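Local coordinates for protein malate dehydrogenase (Naegleria fowleri, PDB 6UM4) that probably catalyses the reversible oxidation of malate to oxaloacetate with a nicotinamide cofactor, as other malate dehydrogenases do, at residues Asn119-Leu123 with Ile340-His344; Asp216-Val222 with Asn244-Met248; Asp345-Asn350 with Cys378-Tyr384; Thr101-Gly107 with Arg132-Arg136; Phe274-Gly278 with Cys372-Val376. One frame throughout, in Å; residues are numbered along the deposited sequence. Where two conformers were deposited one is given.

Contact 1 of 5, residues Asn119-Leu123 with Ile340-His344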
# COMPACT_ATOMS: atom_id res chain seq x y z
N ASN A 119 -6.40 -1.12 6.36
CA ASN A 119 -6.58 0.29 6.67
C ASN A 119 -8.02 0.75 6.52
O ASN A 119 -8.31 1.90 6.86
CB ASN A 119 -5.64 1.16 5.79
CG ASN A 119 -6.02 1.15 4.29
OD1 ASN A 119 -6.85 0.35 3.88
ND2 ASN A 119 -5.37 2.00 3.48
N GLY A 120 -8.91 -0.12 6.06
CA GLY A 120 -10.29 0.25 5.81
C GLY A 120 -10.59 0.80 4.42
O GLY A 120 -11.74 1.17 4.16
N GLU A 121 -9.60 0.86 3.53
CA GLU A 121 -9.81 1.47 2.20
C GLU A 121 -10.70 0.60 1.31
O GLU A 121 -11.59 1.12 0.62
CB GLU A 121 -8.47 1.74 1.52
CG GLU A 121 -8.55 2.39 0.13
CD GLU A 121 -7.17 2.58 -0.49
OE1 GLU A 121 -6.18 2.23 0.20
OE2 GLU A 121 -7.08 3.06 -1.65
N MET A 122 -10.49 -0.71 1.32
CA MET A 122 -11.24 -1.56 0.41
C MET A 122 -12.72 -1.58 0.73
O MET A 122 -13.56 -1.46 -0.17
CB MET A 122 -10.68 -2.98 0.42
CG MET A 122 -11.37 -3.86 -0.62
SD MET A 122 -10.56 -5.44 -0.84
CE MET A 122 -11.29 -6.36 0.51
N LEU A 123 -13.08 -1.70 2.01
CA LEU A 123 -14.47 -1.92 2.38
C LEU A 123 -15.10 -0.79 3.18
O LEU A 123 -16.29 -0.88 3.50
CB LEU A 123 -14.63 -3.23 3.17
CG LEU A 123 -14.23 -4.52 2.43
CD1 LEU A 123 -14.47 -5.79 3.27
CD2 LEU A 123 -14.94 -4.61 1.07
N ILE A 340 -7.88 -3.62 -5.09
CA ILE A 340 -8.59 -2.79 -4.11
C ILE A 340 -9.74 -2.05 -4.80
O ILE A 340 -10.88 -2.09 -4.35
CB ILE A 340 -7.62 -1.82 -3.42
CG1 ILE A 340 -6.61 -2.59 -2.57
CG2 ILE A 340 -8.39 -0.88 -2.52
CD1 ILE A 340 -7.21 -3.35 -1.38
N LYS A 341 -9.45 -1.42 -5.95
CA LYS A 341 -10.51 -0.67 -6.63
C LYS A 341 -11.64 -1.60 -7.09
O LYS A 341 -12.83 -1.26 -6.97
CB LYS A 341 -9.94 0.12 -7.81
CG LYS A 341 -9.15 1.41 -7.43
CD LYS A 341 -8.59 2.06 -8.69
CE LYS A 341 -8.10 3.48 -8.45
NZ LYS A 341 -6.77 3.55 -7.76
N HIS A 342 -11.29 -2.75 -7.65
CA HIS A 342 -12.32 -3.69 -8.10
C HIS A 342 -13.25 -4.09 -6.96
O HIS A 342 -14.47 -4.03 -7.09
CB HIS A 342 -11.67 -4.91 -8.74
CG HIS A 342 -12.64 -5.98 -9.16
ND1 HIS A 342 -12.79 -6.38 -10.47
CD2 HIS A 342 -13.51 -6.74 -8.44
CE1 HIS A 342 -13.71 -7.34 -10.54
NE2 HIS A 342 -14.16 -7.57 -9.33
N MET A 343 -12.68 -4.53 -5.83
CA MET A 343 -13.52 -4.96 -4.71
C MET A 343 -14.29 -3.79 -4.12
O MET A 343 -15.48 -3.91 -3.80
CB MET A 343 -12.67 -5.63 -3.63
CG MET A 343 -12.09 -6.93 -4.06
SD MET A 343 -13.41 -8.02 -4.55
CE MET A 343 -14.49 -7.97 -3.10
N HIS A 344 -13.62 -2.65 -3.96
CA HIS A 344 -14.26 -1.48 -3.38
C HIS A 344 -15.51 -1.09 -4.16
O HIS A 344 -16.58 -0.88 -3.57
CB HIS A 344 -13.27 -0.32 -3.34
CG HIS A 344 -13.91 0.98 -3.00
ND1 HIS A 344 -14.58 1.74 -3.93
CD2 HIS A 344 -14.03 1.63 -1.82
CE1 HIS A 344 -15.08 2.81 -3.34
NE2 HIS A 344 -14.75 2.78 -2.06
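M122 meets I340, M343 and H344 at the buried seam between the nucleotide-binding domain and the C-terminal domain, where the loop leaving helix 108-118 lies against helix 332-348. The seam is a worked example of an interface packed by flexible thioether chains without a hydrogen bond between its two segments. M122 is the central side chain. Its CG stands anti to the backbone N (chi1 -175°), which lays the chain alongside M343, both side chains running the same way, and brings SD to 3.5 Å from M343 CB. M122 CB receives the CD1 tip of I340 at 3.9 Å. The other branch of I340, CG2, approaches CD of E121 at 4.2 Å, the two side chains crossing at about a right angle.

Backbone oxygens supply the polar part. The CA of H344 approaches M122 O at 3.3 Å in a CA-H...O contact, while E121 O sits at the edge of the H344 ring, 3.5 Å from CD2. G120 is the first residue to leave the helix, with positive phi, and OD1 of N119 accepts E121 N at 2.8 Å from above its carbonyl plane. E121 OE2 is salt-bridged to R116, and OE1 makes weak bonds with ND2 of N119 in its own chain and of N119 of the second subunit, so the seam borders the dimer interface. I117, I100 and I178 pack round M122. An Asx turn after a helix, with the methionine next to it packed on a C-terminal-domain helix, marks a domain junction of the two-domain lactate/malate dehydrogenase fold.

Contact 2 of 5, residues Asp216-Val222 with Asn244-Met248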
# COMPACT_ATOMS: atom_id res chain seq x y z
N ASP A 216 -23.35 -15.47 0.30
CA ASP A 216 -23.27 -14.25 -0.50
C ASP A 216 -21.84 -13.87 -0.85
O ASP A 216 -21.58 -12.70 -1.15
CB ASP A 216 -23.93 -13.08 0.24
CG ASP A 216 -25.43 -13.28 0.44
OD1 ASP A 216 -26.05 -14.02 -0.36
OD2 ASP A 216 -25.97 -12.68 1.39
N VAL A 217 -20.90 -14.82 -0.76
CA VAL A 217 -19.49 -14.50 -0.93
C VAL A 217 -19.25 -13.89 -2.31
O VAL A 217 -19.85 -14.30 -3.32
CB VAL A 217 -18.62 -15.75 -0.70
CG1 VAL A 217 -19.03 -16.86 -1.67
CG2 VAL A 217 -17.13 -15.41 -0.86
N LEU A 218 -18.40 -12.87 -2.36
CA LEU A 218 -17.93 -12.30 -3.62
C LEU A 218 -16.49 -12.75 -3.81
O LEU A 218 -15.68 -12.65 -2.88
CB LEU A 218 -18.05 -10.77 -3.65
CG LEU A 218 -19.45 -10.21 -3.36
CD1 LEU A 218 -19.43 -8.69 -3.39
CD2 LEU A 218 -20.51 -10.77 -4.37
N VAL A 219 -16.19 -13.27 -5.00
CA VAL A 219 -14.89 -13.87 -5.32
C VAL A 219 -14.27 -13.09 -6.47
O VAL A 219 -14.87 -12.99 -7.55
CB VAL A 219 -15.02 -15.36 -5.69
CG1 VAL A 219 -13.66 -15.95 -5.92
CG2 VAL A 219 -15.77 -16.14 -4.63
N LEU A 220 -13.05 -12.60 -6.25
CA LEU A 220 -12.29 -11.90 -7.28
C LEU A 220 -11.10 -12.76 -7.66
O LEU A 220 -10.31 -13.15 -6.79
CB LEU A 220 -11.84 -10.51 -6.79
CG LEU A 220 -10.85 -9.81 -7.72
CD1 LEU A 220 -11.46 -9.61 -9.11
CD2 LEU A 220 -10.38 -8.50 -7.12
N ILE A 221 -10.97 -13.08 -8.94
CA ILE A 221 -9.84 -13.85 -9.44
C ILE A 221 -8.83 -12.89 -10.06
O ILE A 221 -9.16 -12.14 -10.98
CB ILE A 221 -10.26 -14.91 -10.47
CG1 ILE A 221 -10.85 -16.16 -9.80
CG2 ILE A 221 -9.07 -15.32 -11.32
CD1 ILE A 221 -12.27 -16.01 -9.30
N VAL A 222 -7.60 -12.91 -9.54
CA VAL A 222 -6.50 -12.12 -10.07
C VAL A 222 -5.51 -12.99 -10.84
O VAL A 222 -4.99 -12.58 -11.88
CB VAL A 222 -5.78 -11.33 -8.94
CG1 VAL A 222 -4.54 -10.64 -9.48
CG2 VAL A 222 -6.71 -10.31 -8.32
N ASN A 244 -21.39 -13.60 -8.76
CA ASN A 244 -20.60 -13.31 -7.57
C ASN A 244 -19.13 -13.72 -7.70
O ASN A 244 -18.37 -13.56 -6.74
CB ASN A 244 -21.23 -13.99 -6.34
CG ASN A 244 -22.52 -13.33 -5.91
OD1 ASN A 244 -22.85 -12.25 -6.40
ND2 ASN A 244 -23.26 -13.96 -5.03
N ILE A 245 -18.72 -14.27 -8.84
CA ILE A 245 -17.33 -14.63 -9.11
C ILE A 245 -16.90 -13.89 -10.37
O ILE A 245 -17.42 -14.16 -11.45
CB ILE A 245 -17.16 -16.15 -9.30
CG1 ILE A 245 -17.71 -16.91 -8.10
CG2 ILE A 245 -15.71 -16.50 -9.59
CD1 ILE A 245 -17.58 -18.42 -8.24
N THR A 246 -15.93 -12.97 -10.23
CA THR A 246 -15.45 -12.24 -11.39
C THR A 246 -13.93 -12.36 -11.50
O THR A 246 -13.24 -12.75 -10.57
CB THR A 246 -15.85 -10.76 -11.32
OG1 THR A 246 -15.30 -10.18 -10.14
CG2 THR A 246 -17.36 -10.63 -11.28
N ALA A 247 -13.42 -11.98 -12.67
CA ALA A 247 -12.00 -11.92 -12.92
C ALA A 247 -11.60 -10.46 -13.12
O ALA A 247 -12.42 -9.63 -13.53
CB ALA A 247 -11.63 -12.78 -14.13
N MET A 248 -10.34 -10.12 -12.81
CA MET A 248 -9.93 -8.72 -12.75
C MET A 248 -9.37 -8.21 -14.07
O MET A 248 -8.30 -8.65 -14.52
CB MET A 248 -8.88 -8.50 -11.67
CG MET A 248 -8.73 -7.02 -11.41
SD MET A 248 -7.63 -6.62 -10.05
CE MET A 248 -6.06 -7.05 -10.85
O HOH W 1 -22.17 -15.76 -3.48
O HOH W 2 -6.22 -9.99 -12.95
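V219 and I245 pair as neighbours in the parallel sheet of the Rossmann domain, on the strands of a beta-alpha-beta unit whose connection runs through helix 226-235. Four backbone bonds zip the strands together. V219 N donates to N244 O at 2.8 Å and T246 N returns the bond to V219 O at 2.9 Å; I221 N then reaches T246 O, and M248 N closes the ladder on I221 O through a more bent bond (N-H...O angle 137°). Between these rungs, CA-H groups such as that of I245 rest on the same oxygens.

Side chains alternate across the sheet. V219, I221, I245 and A247 share one face, where V219 CB lies beside I245 CG1 at 3.9 Å, both chains pointing the same way. L220 and T246 occupy the other face. With its CG anti to the backbone N (chi1 170°), L220 sends CD1 obliquely to within 3.8 Å of M248 CB.

Farther out, helix 226-235 covers the first face through N229, S234 and A230. Helix 332-348 lies on the second, where T246 OG1 is hydrogen-bonded to NE2 of H342. A water bridges the strands at each end. One molecule accepts from N244 ND2 and donates to V217 O; at the far end another donates to both V222 O, at 3.1 Å, and M248 O, at 2.9 Å.

Contact 3 of 5, residues Asp345-Asn350 with Cys378-Tyr384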
# COMPACT_ATOMS: atom_id res chain seq x y z
N ASP A 345 -15.38 -0.97 -5.49
CA ASP A 345 -16.52 -0.63 -6.34
C ASP A 345 -17.59 -1.74 -6.33
O ASP A 345 -18.79 -1.45 -6.33
CB ASP A 345 -16.03 -0.35 -7.76
CG ASP A 345 -15.10 0.89 -7.84
OD1 ASP A 345 -14.96 1.60 -6.82
OD2 ASP A 345 -14.52 1.15 -8.92
N TRP A 346 -17.17 -3.01 -6.32
CA TRP A 346 -18.13 -4.11 -6.26
C TRP A 346 -19.03 -3.99 -5.04
O TRP A 346 -20.25 -4.20 -5.12
CB TRP A 346 -17.37 -5.45 -6.24
CG TRP A 346 -18.13 -6.67 -6.74
CD1 TRP A 346 -19.43 -6.73 -7.14
CD2 TRP A 346 -17.60 -8.00 -6.91
NE1 TRP A 346 -19.75 -8.02 -7.55
CE2 TRP A 346 -18.64 -8.81 -7.43
CE3 TRP A 346 -16.34 -8.58 -6.67
CZ2 TRP A 346 -18.46 -10.17 -7.71
CZ3 TRP A 346 -16.16 -9.93 -6.97
CH2 TRP A 346 -17.23 -10.72 -7.47
N VAL A 347 -18.45 -3.63 -3.89
CA VAL A 347 -19.16 -3.58 -2.62
C VAL A 347 -19.83 -2.23 -2.40
O VAL A 347 -20.97 -2.16 -1.91
CB VAL A 347 -18.18 -3.91 -1.47
CG1 VAL A 347 -18.83 -3.67 -0.12
CG2 VAL A 347 -17.65 -5.31 -1.62
N LEU A 348 -19.16 -1.12 -2.71
CA LEU A 348 -19.68 0.19 -2.36
C LEU A 348 -20.20 0.98 -3.55
O LEU A 348 -20.82 2.03 -3.35
CB LEU A 348 -18.60 1.01 -1.63
CG LEU A 348 -18.11 0.37 -0.32
CD1 LEU A 348 -16.91 1.10 0.25
CD2 LEU A 348 -19.22 0.27 0.72
N GLY A 349 -20.00 0.51 -4.77
CA GLY A 349 -20.55 1.16 -5.94
C GLY A 349 -19.62 2.22 -6.51
O GLY A 349 -18.69 2.70 -5.85
N ASN A 350 -19.87 2.58 -7.76
CA ASN A 350 -19.07 3.59 -8.46
C ASN A 350 -19.93 4.11 -9.60
O ASN A 350 -20.48 3.30 -10.37
CB ASN A 350 -17.75 3.00 -8.98
CG ASN A 350 -16.82 4.05 -9.58
OD1 ASN A 350 -17.22 5.16 -9.94
ND2 ASN A 350 -15.56 3.66 -9.76
N CYS A 378 -21.19 -0.58 -11.27
CA CYS A 378 -21.29 -1.23 -9.96
C CYS A 378 -22.21 -0.39 -9.09
O CYS A 378 -21.90 0.76 -8.78
CB CYS A 378 -19.92 -1.40 -9.31
SG CYS A 378 -18.94 -2.73 -10.06
N PHE A 379 -23.36 -0.94 -8.73
CA PHE A 379 -24.28 -0.20 -7.88
C PHE A 379 -23.97 -0.36 -6.40
O PHE A 379 -24.57 0.35 -5.59
CB PHE A 379 -25.71 -0.67 -8.15
CG PHE A 379 -26.01 -0.87 -9.60
CD1 PHE A 379 -25.98 0.20 -10.48
CD2 PHE A 379 -26.35 -2.13 -10.08
CE1 PHE A 379 -26.26 0.01 -11.81
CE2 PHE A 379 -26.64 -2.32 -11.41
CZ PHE A 379 -26.60 -1.26 -12.28
N GLY A 380 -23.06 -1.25 -6.04
CA GLY A 380 -22.75 -1.54 -4.66
C GLY A 380 -23.50 -2.76 -4.16
O GLY A 380 -24.43 -3.27 -4.80
N ALA A 381 -23.11 -3.21 -2.97
CA ALA A 381 -23.72 -4.37 -2.32
C ALA A 381 -23.67 -5.61 -3.22
O ALA A 381 -24.59 -6.41 -3.25
CB ALA A 381 -25.15 -4.07 -1.88
N GLY A 382 -22.58 -5.74 -3.98
CA GLY A 382 -22.34 -6.90 -4.81
C GLY A 382 -23.06 -6.93 -6.15
O GLY A 382 -22.83 -7.86 -6.92
N LYS A 383 -23.84 -5.90 -6.48
CA LYS A 383 -24.66 -5.91 -7.69
C LYS A 383 -24.06 -5.00 -8.76
O LYS A 383 -23.76 -3.83 -8.50
CB LYS A 383 -26.08 -5.47 -7.35
CG LYS A 383 -26.71 -6.26 -6.21
CD LYS A 383 -27.75 -5.43 -5.46
CE LYS A 383 -28.46 -6.23 -4.37
NZ LYS A 383 -27.62 -6.64 -3.20
N TYR A 384 -23.93 -5.54 -9.97
CA TYR A 384 -23.46 -4.77 -11.12
C TYR A 384 -24.33 -5.11 -12.32
O TYR A 384 -25.03 -6.12 -12.34
CB TYR A 384 -21.98 -5.04 -11.46
CG TYR A 384 -21.67 -6.51 -11.71
CD1 TYR A 384 -22.05 -7.14 -12.89
CD2 TYR A 384 -20.99 -7.26 -10.75
CE1 TYR A 384 -21.77 -8.49 -13.11
CE2 TYR A 384 -20.69 -8.60 -10.98
CZ TYR A 384 -21.08 -9.21 -12.15
OH TYR A 384 -20.80 -10.55 -12.36
O HOH W 3 -21.57 -3.17 -7.15
O HOH W 4 -19.60 1.38 -11.53
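G349 and G380 bring their CA atoms to 3.7 Å where the last turn of helix 332-348 meets the hairpin joining strands 371-380 and 383-386. Helix ends leave carbonyls without helical donors, and here the hairpin supplies them. A381 N donates to V347 O at 2.6 Å, nearly straight (169°) but from above the carbonyl plane. G382 N binds W346 O, which a water also reaches while accepting from G380 N. N350 N finds C378 O at 2.9 Å. Both G349 and G380 have positive phi, and their lack of side chains permits this backbone-to-backbone approach.

The tight inner side is completed by W346. Its indole lies alongside the Y384 ring, pointing the same way, with planes inclined at 46° and NE1 at the tyrosine edge, 3.5 Å from CD2. NE1 also makes a weak bond to G382 O. Y384 OH is hydrogen-bonded to E243 O, and M356 and T246 pack against the indole. C378 adds CB against D345 O at 3.2 Å.

The outer side is looser: A381, F379, K383 and L348 are exposed, and K383 bends its NZ back onto A381 O. At the helix exit, N350 ND2 meets D345 OD2, an oxygen that is also salt-bridged to R250. The geometry is that of helix C-terminal carbonyls bonded by N-H groups of a beta hairpin with a type I' turn.

Contact 4 of 5, residues Thr101-Gly107 with Arg132-Arg136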
# COMPACT_ATOMS: atom_id res chain seq x y z
N THR A 101 -10.84 -13.89 2.57
CA THR A 101 -9.79 -14.87 2.30
C THR A 101 -8.91 -14.39 1.16
O THR A 101 -9.41 -14.03 0.10
CB THR A 101 -10.40 -16.24 1.95
OG1 THR A 101 -11.30 -16.64 2.98
CG2 THR A 101 -9.31 -17.29 1.79
N VAL A 102 -7.59 -14.42 1.36
CA VAL A 102 -6.64 -14.01 0.33
C VAL A 102 -5.65 -15.14 0.14
O VAL A 102 -4.97 -15.55 1.09
CB VAL A 102 -5.91 -12.70 0.68
CG1 VAL A 102 -4.93 -12.34 -0.44
CG2 VAL A 102 -6.90 -11.55 0.91
N SER A 103 -5.57 -15.66 -1.08
CA SER A 103 -4.57 -16.66 -1.42
C SER A 103 -3.30 -15.97 -1.92
O SER A 103 -3.25 -14.75 -2.08
CB SER A 103 -5.12 -17.64 -2.46
OG SER A 103 -5.29 -16.99 -3.72
N GLY A 104 -2.24 -16.75 -2.12
CA GLY A 104 -0.97 -16.16 -2.50
C GLY A 104 -0.53 -15.04 -1.59
O GLY A 104 0.08 -14.06 -2.05
N ALA A 105 -0.81 -15.16 -0.29
CA ALA A 105 -0.71 -14.04 0.64
C ALA A 105 0.72 -13.63 0.97
O ALA A 105 0.91 -12.62 1.64
CB ALA A 105 -1.45 -14.38 1.94
N CYS A 106 1.73 -14.37 0.52
CA CYS A 106 3.13 -14.03 0.69
C CYS A 106 3.71 -13.29 -0.50
O CYS A 106 4.85 -12.83 -0.43
CB CYS A 106 3.95 -15.30 0.94
SG CYS A 106 4.04 -15.79 2.67
N GLY A 107 2.96 -13.18 -1.59
CA GLY A 107 3.47 -12.60 -2.81
C GLY A 107 3.55 -11.08 -2.81
O GLY A 107 3.14 -10.39 -1.87
N ARG A 132 -8.16 -14.14 6.33
CA ARG A 132 -7.77 -15.54 6.30
C ARG A 132 -6.79 -15.69 5.15
O ARG A 132 -7.19 -15.63 3.98
CB ARG A 132 -8.98 -16.45 6.17
CG ARG A 132 -9.95 -16.34 7.36
CD ARG A 132 -11.12 -17.34 7.25
NE ARG A 132 -10.74 -18.68 7.66
CZ ARG A 132 -10.74 -19.10 8.93
NH1 ARG A 132 -10.91 -18.22 9.91
NH2 ARG A 132 -10.41 -20.36 9.22
N LEU A 133 -5.53 -15.90 5.49
CA LEU A 133 -4.42 -15.81 4.55
C LEU A 133 -3.96 -17.21 4.18
O LEU A 133 -3.58 -17.99 5.06
CB LEU A 133 -3.26 -15.03 5.17
CG LEU A 133 -3.60 -13.63 5.65
CD1 LEU A 133 -2.34 -12.93 6.17
CD2 LEU A 133 -4.24 -12.85 4.48
N LEU A 134 -3.96 -17.51 2.88
CA LEU A 134 -3.64 -18.84 2.37
C LEU A 134 -2.34 -18.80 1.58
O LEU A 134 -2.10 -17.87 0.80
CB LEU A 134 -4.77 -19.35 1.47
CG LEU A 134 -4.46 -20.63 0.71
CD1 LEU A 134 -4.27 -21.73 1.73
CD2 LEU A 134 -5.58 -20.99 -0.25
N GLU A 135 -1.49 -19.80 1.80
CA GLU A 135 -0.25 -19.92 1.05
C GLU A 135 0.05 -21.39 0.84
O GLU A 135 -0.59 -22.27 1.43
CB GLU A 135 0.93 -19.22 1.77
CG GLU A 135 1.36 -17.88 1.18
CD GLU A 135 1.84 -17.97 -0.29
OE1 GLU A 135 2.19 -19.07 -0.76
OE2 GLU A 135 1.84 -16.92 -0.98
N ARG A 136 1.06 -21.66 0.01
CA ARG A 136 1.55 -23.01 -0.15
C ARG A 136 2.20 -23.49 1.15
O ARG A 136 2.63 -22.67 1.97
CB ARG A 136 2.56 -23.06 -1.30
CG ARG A 136 1.91 -23.00 -2.68
CD ARG A 136 2.93 -23.17 -3.80
NE ARG A 136 2.46 -22.61 -5.07
CZ ARG A 136 1.86 -23.31 -6.03
NH1 ARG A 136 1.66 -24.62 -5.89
NH2 ARG A 136 1.47 -22.70 -7.15
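V102 and L133 pair in the first beta-alpha-beta unit of the Rossmann fold, strand 98-102, helix 108-118 and strand 129-134, and E135 beyond them grips the glycine-rich loop between the first strand and helix, the dinucleotide-binding loop. The strand part is regular: V102 N donates to R132 O at 2.9 Å, and L134 N to V102 O at 2.8 Å. A105 N continues the ladder onto L134 O past the strand end, where the chain turns through a type I turn from G104 to G107 into the helix. A105 CB rests on L133 CB at 3.8 Å, and CD2 of the same leucine approaches V102 CB. L134 sends CD2 to 4.0 Å from S103 CB.

E135 is the distinctive group. Its chi1 of -104° departs from a staggered value, and the chain then folds at chi2 to bring OE2 to C106 N at 3.0 Å. CG of E135 lies 3.7 Å from CB of C106. This strand end is the usual place of the ribose-binding acid in the family. Here C106 N and R136 N each meet one carboxylate oxygen on its anti side, which fixes the rotation of the group and ties strand end to loop.

Contact 5 of 5, residues Phe274-Gly278 with Cys372-Val376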
# COMPACT_ATOMS: atom_id res chain seq x y z
N PHE A 274 -15.21 4.66 -20.37
CA PHE A 274 -14.15 3.81 -20.89
C PHE A 274 -14.36 2.38 -20.42
O PHE A 274 -14.90 2.15 -19.33
CB PHE A 274 -12.76 4.32 -20.42
CG PHE A 274 -11.61 3.48 -20.92
CD1 PHE A 274 -11.31 3.45 -22.28
CD2 PHE A 274 -10.87 2.71 -20.05
CE1 PHE A 274 -10.27 2.68 -22.76
CE2 PHE A 274 -9.82 1.94 -20.51
CZ PHE A 274 -9.52 1.92 -21.86
N ALA A 275 -13.94 1.41 -21.24
CA ALA A 275 -14.13 0.01 -20.87
C ALA A 275 -13.13 -0.89 -21.59
O ALA A 275 -12.67 -0.58 -22.69
CB ALA A 275 -15.55 -0.46 -21.18
N ILE A 276 -12.83 -2.02 -20.96
CA ILE A 276 -12.05 -3.11 -21.53
C ILE A 276 -13.01 -4.26 -21.85
O ILE A 276 -13.79 -4.67 -20.99
CB ILE A 276 -10.96 -3.56 -20.54
CG1 ILE A 276 -10.09 -2.36 -20.13
CG2 ILE A 276 -10.13 -4.70 -21.07
CD1 ILE A 276 -9.24 -1.78 -21.25
N TRP A 277 -12.97 -4.77 -23.09
CA TRP A 277 -13.76 -5.94 -23.47
C TRP A 277 -12.86 -7.17 -23.58
O TRP A 277 -11.71 -7.08 -24.03
CB TRP A 277 -14.46 -5.76 -24.82
CG TRP A 277 -15.45 -4.62 -24.93
CD1 TRP A 277 -15.15 -3.31 -25.18
CD2 TRP A 277 -16.88 -4.71 -24.89
NE1 TRP A 277 -16.30 -2.57 -25.22
CE2 TRP A 277 -17.38 -3.41 -25.06
CE3 TRP A 277 -17.78 -5.76 -24.70
CZ2 TRP A 277 -18.74 -3.13 -25.06
CZ3 TRP A 277 -19.12 -5.48 -24.68
CH2 TRP A 277 -19.59 -4.17 -24.86
N GLY A 278 -13.40 -8.33 -23.22
CA GLY A 278 -12.73 -9.58 -23.57
C GLY A 278 -11.90 -10.25 -22.48
O GLY A 278 -12.26 -10.23 -21.31
N CYS A 372 -16.15 -12.75 -19.55
CA CYS A 372 -15.76 -11.77 -20.54
C CYS A 372 -15.89 -10.39 -19.94
O CYS A 372 -16.94 -10.08 -19.38
CB CYS A 372 -16.64 -11.90 -21.78
SG CYS A 372 -16.26 -10.73 -23.08
N SER A 373 -14.85 -9.58 -20.10
CA SER A 373 -14.86 -8.22 -19.59
C SER A 373 -15.82 -7.37 -20.40
O SER A 373 -15.91 -7.49 -21.63
CB SER A 373 -13.44 -7.64 -19.64
OG SER A 373 -13.32 -6.38 -18.99
N MET A 374 -16.59 -6.54 -19.70
CA MET A 374 -17.58 -5.68 -20.33
C MET A 374 -17.65 -4.38 -19.55
O MET A 374 -17.35 -4.36 -18.36
CB MET A 374 -18.97 -6.34 -20.36
CG MET A 374 -19.04 -7.72 -20.96
SD MET A 374 -20.73 -8.40 -20.97
CE MET A 374 -20.28 -10.14 -21.06
N PRO A 375 -18.11 -3.30 -20.18
CA PRO A 375 -18.44 -2.09 -19.40
C PRO A 375 -19.60 -2.38 -18.46
O PRO A 375 -20.67 -2.82 -18.89
CB PRO A 375 -18.86 -1.07 -20.47
CG PRO A 375 -19.25 -1.93 -21.69
CD PRO A 375 -18.30 -3.10 -21.63
N VAL A 376 -19.37 -2.15 -17.17
CA VAL A 376 -20.42 -2.33 -16.17
C VAL A 376 -20.50 -1.12 -15.26
O VAL A 376 -19.55 -0.34 -15.12
CB VAL A 376 -20.21 -3.59 -15.31
CG1 VAL A 376 -20.01 -4.82 -16.19
CG2 VAL A 376 -19.06 -3.38 -14.30
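W277 turns one face of its indole to P375, whose CD stands 3.5 Å from the centroid of the six-membered ring and only 14° off its normal: a CH-pi contact, with CG 3.6 Å from CZ2, out beyond the rim. M374 CG approaches CZ3 obliquely. Farther out, Y364 meets the tryptophan ring edge-to-face, and NE1 is hydrogen-bonded to D287. The other end of the proline also packs closely, its CB pressing on A275 CB at 3.4 Å, a close fit for two carbons.

Polar bonds secure the backbones beside this apolar patch. G278 and S373 form a hydrogen-bonded antiparallel pair, S373 N giving to G278 O at 2.9 Å and G278 N answering to S373 O. S373 OG, swung anti to its own N (chi1 -172°), donates to I276 O at 2.7 Å from above the carbonyl plane; it is also bonded to T249 OG1. C372 SG lies against G278.

The pairing joins strand 271-277, flanked by 285-287, to strand 371-380, which runs between 353-359 and 383-386 in another antiparallel sheet. Helix 394-414 packs on W277 and C372 through I400 and L407, and helix 250-264 packs on I276.

Contacts 2 and 4 belong to one parallel Rossmann sheet, but contact 2 is buried, with a water bridging each end, while contact 4 is partly open and ends on a carboxylate. Contacts 1 and 3 share helix 332-348: contact 1 uses its buried side with thioether and alkyl packing, contact 3 its end, with carbonyls bonded to a hairpin partly open to solvent. That helix also touches contact 2, where W346 CH2 lies 3.3 Å from V219 O. Contact 5, fully buried, shares strand 371-380 with contact 3 but joins two antiparallel sheets through a single backbone pair, a serine hydroxyl and a proline-tryptophan contact. Contacts 4 and 5 lie farthest apart, their centres about 28 Å distant.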